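Local coordinates for protein beta-glucoside kinase (Listeria monocytogenes, PDB 4HTL) that catalyses the ATP-dependent phosphorylation of cellobiose to cellobiose-6'-phosphate and may also regulate transcription of the cellobiose phosphotransferase operon, at residues Phe9-Thr14 and Ile60-Pro65; Leu129-Gly134 and Ile241-Gly246. All blocks are in the same frame, centred on the assembly; numbering follows the deposited sequence.

Interaction 1: residues Phe9-Thr14 and Ile60-Pro65; sequences FDIGGT and IAVSAP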
# COMPACT_ATOMS: atom_id res chain seq x y z
N PHE A 9 21.07 -14.56 -12.67
CA PHE A 9 21.88 -13.80 -11.77
C PHE A 9 21.04 -13.12 -10.71
O PHE A 9 20.08 -12.45 -11.02
CB PHE A 9 22.67 -12.71 -12.51
CG PHE A 9 23.62 -13.24 -13.53
CD1 PHE A 9 24.85 -13.74 -13.15
CD2 PHE A 9 23.27 -13.30 -14.88
CE1 PHE A 9 25.73 -14.26 -14.08
CE2 PHE A 9 24.15 -13.83 -15.82
CZ PHE A 9 25.37 -14.32 -15.41
N ASP A 10 21.49 -13.22 -9.47
CA ASP A 10 20.83 -12.55 -8.36
C ASP A 10 21.85 -11.72 -7.63
O ASP A 10 22.73 -12.26 -6.92
CB ASP A 10 20.23 -13.58 -7.41
CG ASP A 10 19.55 -12.95 -6.21
OD1 ASP A 10 19.08 -11.76 -6.25
OD2 ASP A 10 19.47 -13.66 -5.23
N ILE A 11 21.72 -10.41 -7.80
CA ILE A 11 22.65 -9.44 -7.25
C ILE A 11 22.24 -9.08 -5.84
O ILE A 11 21.22 -8.39 -5.63
CB ILE A 11 22.69 -8.17 -8.12
CG1 ILE A 11 23.10 -8.53 -9.54
CG2 ILE A 11 23.67 -7.16 -7.52
CD1 ILE A 11 22.83 -7.45 -10.58
N GLY A 12 23.00 -9.60 -4.87
CA GLY A 12 22.74 -9.40 -3.44
C GLY A 12 23.55 -8.27 -2.84
O GLY A 12 24.27 -7.55 -3.56
N GLY A 13 23.41 -8.10 -1.53
CA GLY A 13 24.14 -7.06 -0.80
C GLY A 13 25.62 -7.37 -0.68
O GLY A 13 26.44 -6.47 -0.76
N THR A 14 25.96 -8.64 -0.50
CA THR A 14 27.36 -9.02 -0.36
C THR A 14 27.83 -10.16 -1.27
O THR A 14 29.04 -10.44 -1.32
CB THR A 14 27.68 -9.42 1.09
OG1 THR A 14 26.89 -10.57 1.45
CG2 THR A 14 27.38 -8.26 2.05
N ILE A 60 19.18 -15.16 -20.55
CA ILE A 60 19.75 -14.57 -19.34
C ILE A 60 18.65 -13.87 -18.55
O ILE A 60 17.86 -13.11 -19.13
CB ILE A 60 20.89 -13.56 -19.65
CG1 ILE A 60 22.03 -14.21 -20.48
CG2 ILE A 60 21.42 -12.95 -18.35
CD1 ILE A 60 23.04 -13.22 -21.04
N ALA A 61 18.60 -14.13 -17.24
CA ALA A 61 17.58 -13.60 -16.33
C ALA A 61 18.30 -12.98 -15.14
O ALA A 61 19.18 -13.60 -14.54
CB ALA A 61 16.65 -14.72 -15.85
N VAL A 62 17.96 -11.73 -14.84
CA VAL A 62 18.62 -10.98 -13.77
C VAL A 62 17.63 -10.51 -12.71
O VAL A 62 16.54 -9.97 -13.05
CB VAL A 62 19.37 -9.75 -14.35
CG1 VAL A 62 20.07 -8.95 -13.23
CG2 VAL A 62 20.34 -10.18 -15.46
N SER A 63 18.04 -10.67 -11.44
CA SER A 63 17.39 -10.06 -10.29
C SER A 63 18.38 -8.98 -9.76
O SER A 63 19.51 -9.29 -9.33
CB SER A 63 17.10 -11.14 -9.23
OG SER A 63 16.97 -10.63 -7.92
N ALA A 64 17.96 -7.73 -9.78
CA ALA A 64 18.83 -6.62 -9.47
C ALA A 64 18.23 -5.70 -8.43
O ALA A 64 17.02 -5.44 -8.45
CB ALA A 64 19.10 -5.81 -10.76
N PRO A 65 19.07 -5.12 -7.55
CA PRO A 65 18.51 -4.11 -6.65
C PRO A 65 18.14 -2.82 -7.35
O PRO A 65 18.56 -2.56 -8.48
CB PRO A 65 19.59 -3.91 -5.58
CG PRO A 65 20.85 -4.32 -6.25
CD PRO A 65 20.51 -5.35 -7.29
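Phe9 and Ser63 are joined through their backbones, and the bonds on either side of that link align the two strands as parallel neighbours. Phe9 N donates to Ala61 O, Ser63 N to Phe9 O at 2.7 Å, and Ile11 N to Ser63 O. The axes of the two short strand segments differ in direction by 14°. Between the bonds, Val62 CA lies 3.4 Å from Phe9 O, a CA-H...O contact of the kind that accompanies parallel pairing.

One polar pair joins side chains on the face of the sheet that carries Asp10 and Ser63. The hydroxyl Ser63 OG donates to Asp10 OD1 over 2.9 Å, reaching the oxygen from above the carboxylate plane, 43° out of it. With CG of Asp10 swung opposite its own backbone N (chi1 178°), OD1 comes within range of the serine. The bond would restrain rotation of an aspartate that belongs, by similarity, to the ATP-binding segment 8-14.

The other face is apolar. Ile60 CG2 meets the edge of the Phe9 ring in its plane, 3.8 Å from CE2. Ile11 reaches across with both branches: its CD1 touches Val62 CG1 and Ala64 CB, while its CG2 packs 3.6 Å from Pro65 CD, the two side chains lying roughly at right angles.

In the actin-like ATPase fold the first strand runs into a glycine-containing loop that binds nucleotide phosphates; Gly12-Thr14 probably does so here, as part of an ATP site assigned by similarity. Strand 6-11 sits between 15-21 and 59-64, and 101-105 flanks the latter. Helices 40-52 and 89-97 pack on the apolar face, with Met47 touching both Phe9 and Ile11; helix 280-293 packs on the opposite one, Leu282 against Asp10.

Interaction 2: residues Leu129-Gly134 and Ile241-Gly246; sequences LTIGTG and IFIGGG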
# COMPACT_ATOMS: atom_id res chain seq x y z
N LEU A 129 7.49 -9.49 2.82
CA LEU A 129 8.21 -8.55 3.69
C LEU A 129 9.53 -9.24 4.08
O LEU A 129 9.53 -10.35 4.59
CB LEU A 129 7.36 -8.25 4.91
CG LEU A 129 8.04 -7.49 6.07
CD1 LEU A 129 8.48 -6.08 5.65
CD2 LEU A 129 7.13 -7.48 7.30
N THR A 130 10.65 -8.58 3.79
CA THR A 130 12.00 -9.12 4.06
C THR A 130 12.66 -8.25 5.10
O THR A 130 12.77 -7.06 4.89
CB THR A 130 12.80 -9.18 2.77
OG1 THR A 130 12.05 -9.97 1.79
CG2 THR A 130 14.14 -9.91 3.00
N ILE A 131 13.11 -8.83 6.21
CA ILE A 131 13.71 -8.10 7.33
C ILE A 131 15.11 -8.68 7.63
O ILE A 131 15.25 -9.82 8.05
CB ILE A 131 12.86 -8.22 8.59
CG1 ILE A 131 11.42 -7.80 8.35
CG2 ILE A 131 13.46 -7.43 9.76
CD1 ILE A 131 10.46 -8.18 9.48
N GLY A 132 16.13 -7.90 7.34
CA GLY A 132 17.52 -8.28 7.71
C GLY A 132 18.33 -7.05 8.09
O GLY A 132 18.06 -6.44 9.11
N THR A 133 19.32 -6.71 7.28
CA THR A 133 20.05 -5.48 7.44
C THR A 133 19.18 -4.27 7.09
O THR A 133 19.31 -3.20 7.72
CB THR A 133 21.38 -5.49 6.66
OG1 THR A 133 21.11 -5.59 5.26
CG2 THR A 133 22.23 -6.66 7.12
N GLY A 134 18.33 -4.43 6.08
CA GLY A 134 17.29 -3.46 5.77
C GLY A 134 15.96 -4.18 5.61
O GLY A 134 15.79 -5.32 6.02
N ILE A 241 0.86 -12.54 4.29
CA ILE A 241 2.14 -11.83 4.24
C ILE A 241 3.22 -12.82 4.57
O ILE A 241 3.25 -13.39 5.67
CB ILE A 241 2.20 -10.63 5.21
CG1 ILE A 241 1.03 -9.63 4.90
CG2 ILE A 241 3.57 -9.91 5.15
CD1 ILE A 241 0.95 -8.47 5.86
N PHE A 242 4.11 -13.00 3.61
CA PHE A 242 5.24 -13.92 3.77
C PHE A 242 6.46 -13.16 4.23
O PHE A 242 6.89 -12.20 3.56
CB PHE A 242 5.52 -14.67 2.47
CG PHE A 242 4.33 -15.48 1.97
CD1 PHE A 242 3.81 -16.50 2.74
CD2 PHE A 242 3.69 -15.17 0.78
CE1 PHE A 242 2.70 -17.21 2.34
CE2 PHE A 242 2.61 -15.90 0.36
CZ PHE A 242 2.10 -16.90 1.13
N ILE A 243 7.03 -13.60 5.35
CA ILE A 243 8.13 -12.86 5.94
C ILE A 243 9.41 -13.67 5.84
O ILE A 243 9.42 -14.86 6.14
CB ILE A 243 7.87 -12.48 7.41
CG1 ILE A 243 6.47 -11.80 7.60
CG2 ILE A 243 9.03 -11.55 7.88
CD1 ILE A 243 6.06 -11.45 9.05
N GLY A 244 10.46 -13.02 5.31
CA GLY A 244 11.73 -13.64 5.09
C GLY A 244 12.88 -12.73 5.49
O GLY A 244 12.69 -11.70 6.12
N GLY A 245 14.10 -13.16 5.14
CA GLY A 245 15.31 -12.41 5.44
C GLY A 245 16.03 -12.95 6.67
O GLY A 245 15.67 -13.99 7.23
N GLY A 246 17.01 -12.16 7.13
CA GLY A 246 17.80 -12.48 8.31
C GLY A 246 16.99 -12.85 9.54
O GLY A 246 17.42 -13.68 10.31
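Leu129 pairs with Ile243 and gives up more surface to this contact than any other residue. Its backbone is gripped twice: Leu129 N donates to Phe242 O, and Leu129 O accepts from Gly244 N, both over 2.9 Å. That carbonyl oxygen also lies 3.2 Å from Ile243 CA, in a CA-H...O contact, and Ile243 CG2 settles 3.5 Å from it. The leucine side chain passes among isoleucines, CB against Ile241 CG2 at 4.1 Å and CD2 at a looser distance from Ile243 CG1. Leu229 of helix 212-236 packs against both Leu129 and Ile241.

Ile131 carries the pairing onward. Its N bonds to Gly244 O. Its side chain holds CG1 beside the backbone N (chi1 -54°) and extends CD1 to within 4.0 Å of Ile243 CG2. Phe221 and Ile225 of helix 212-236 adjoin this isoleucine, and helix 253-261 meets Ile243 through Phe253 and Leu257. Strands 126-131 and 240-244 are parallel partners in the second sheet of the actin-like ATPase fold, the sheet that repeats the strand order of the first, with 21° between the axes of the two short segments.

Ile243, third by buried surface, is followed by three glycines in a row, Gly244, Gly245 and Gly246. Gly245 takes a positive phi of 99°, a conformation that glycine adopts readily, and its bare CA is approached by Thr130 CG2 at 3.7 Å. The segments stay side by side as far as Gly132 and Gly246, and Ile131 also bonds through its backbone to Ile247; then Gly132 N bonds to Gly134 O within its own loop, while Gly245 O accepts from Thr248 OG1 and Gly246 O from Ser249 OG.

In the fold
Along the chain interaction 1 closes before interaction 2 opens, and each lies in its own mixed sheet: 27-34, 15-21, 6-11, 59-64, 101-105 in one, and 144-145, 135-141, 126-131, 240-244, 270-273 in the other. In both, the first strand of the sheet by sequence pairs with the fourth, so the contacts occupy equivalent places in the two halves of an actin-like ATPase fold. Their centres are about 17 Å apart and their nearest atoms about 7 Å, without touching. Thr130 lies about 10 Å from Asp10 between side chains, consistent with the two glycine-rich strand ends facing a common nucleotide cleft, as in related sugar kinases.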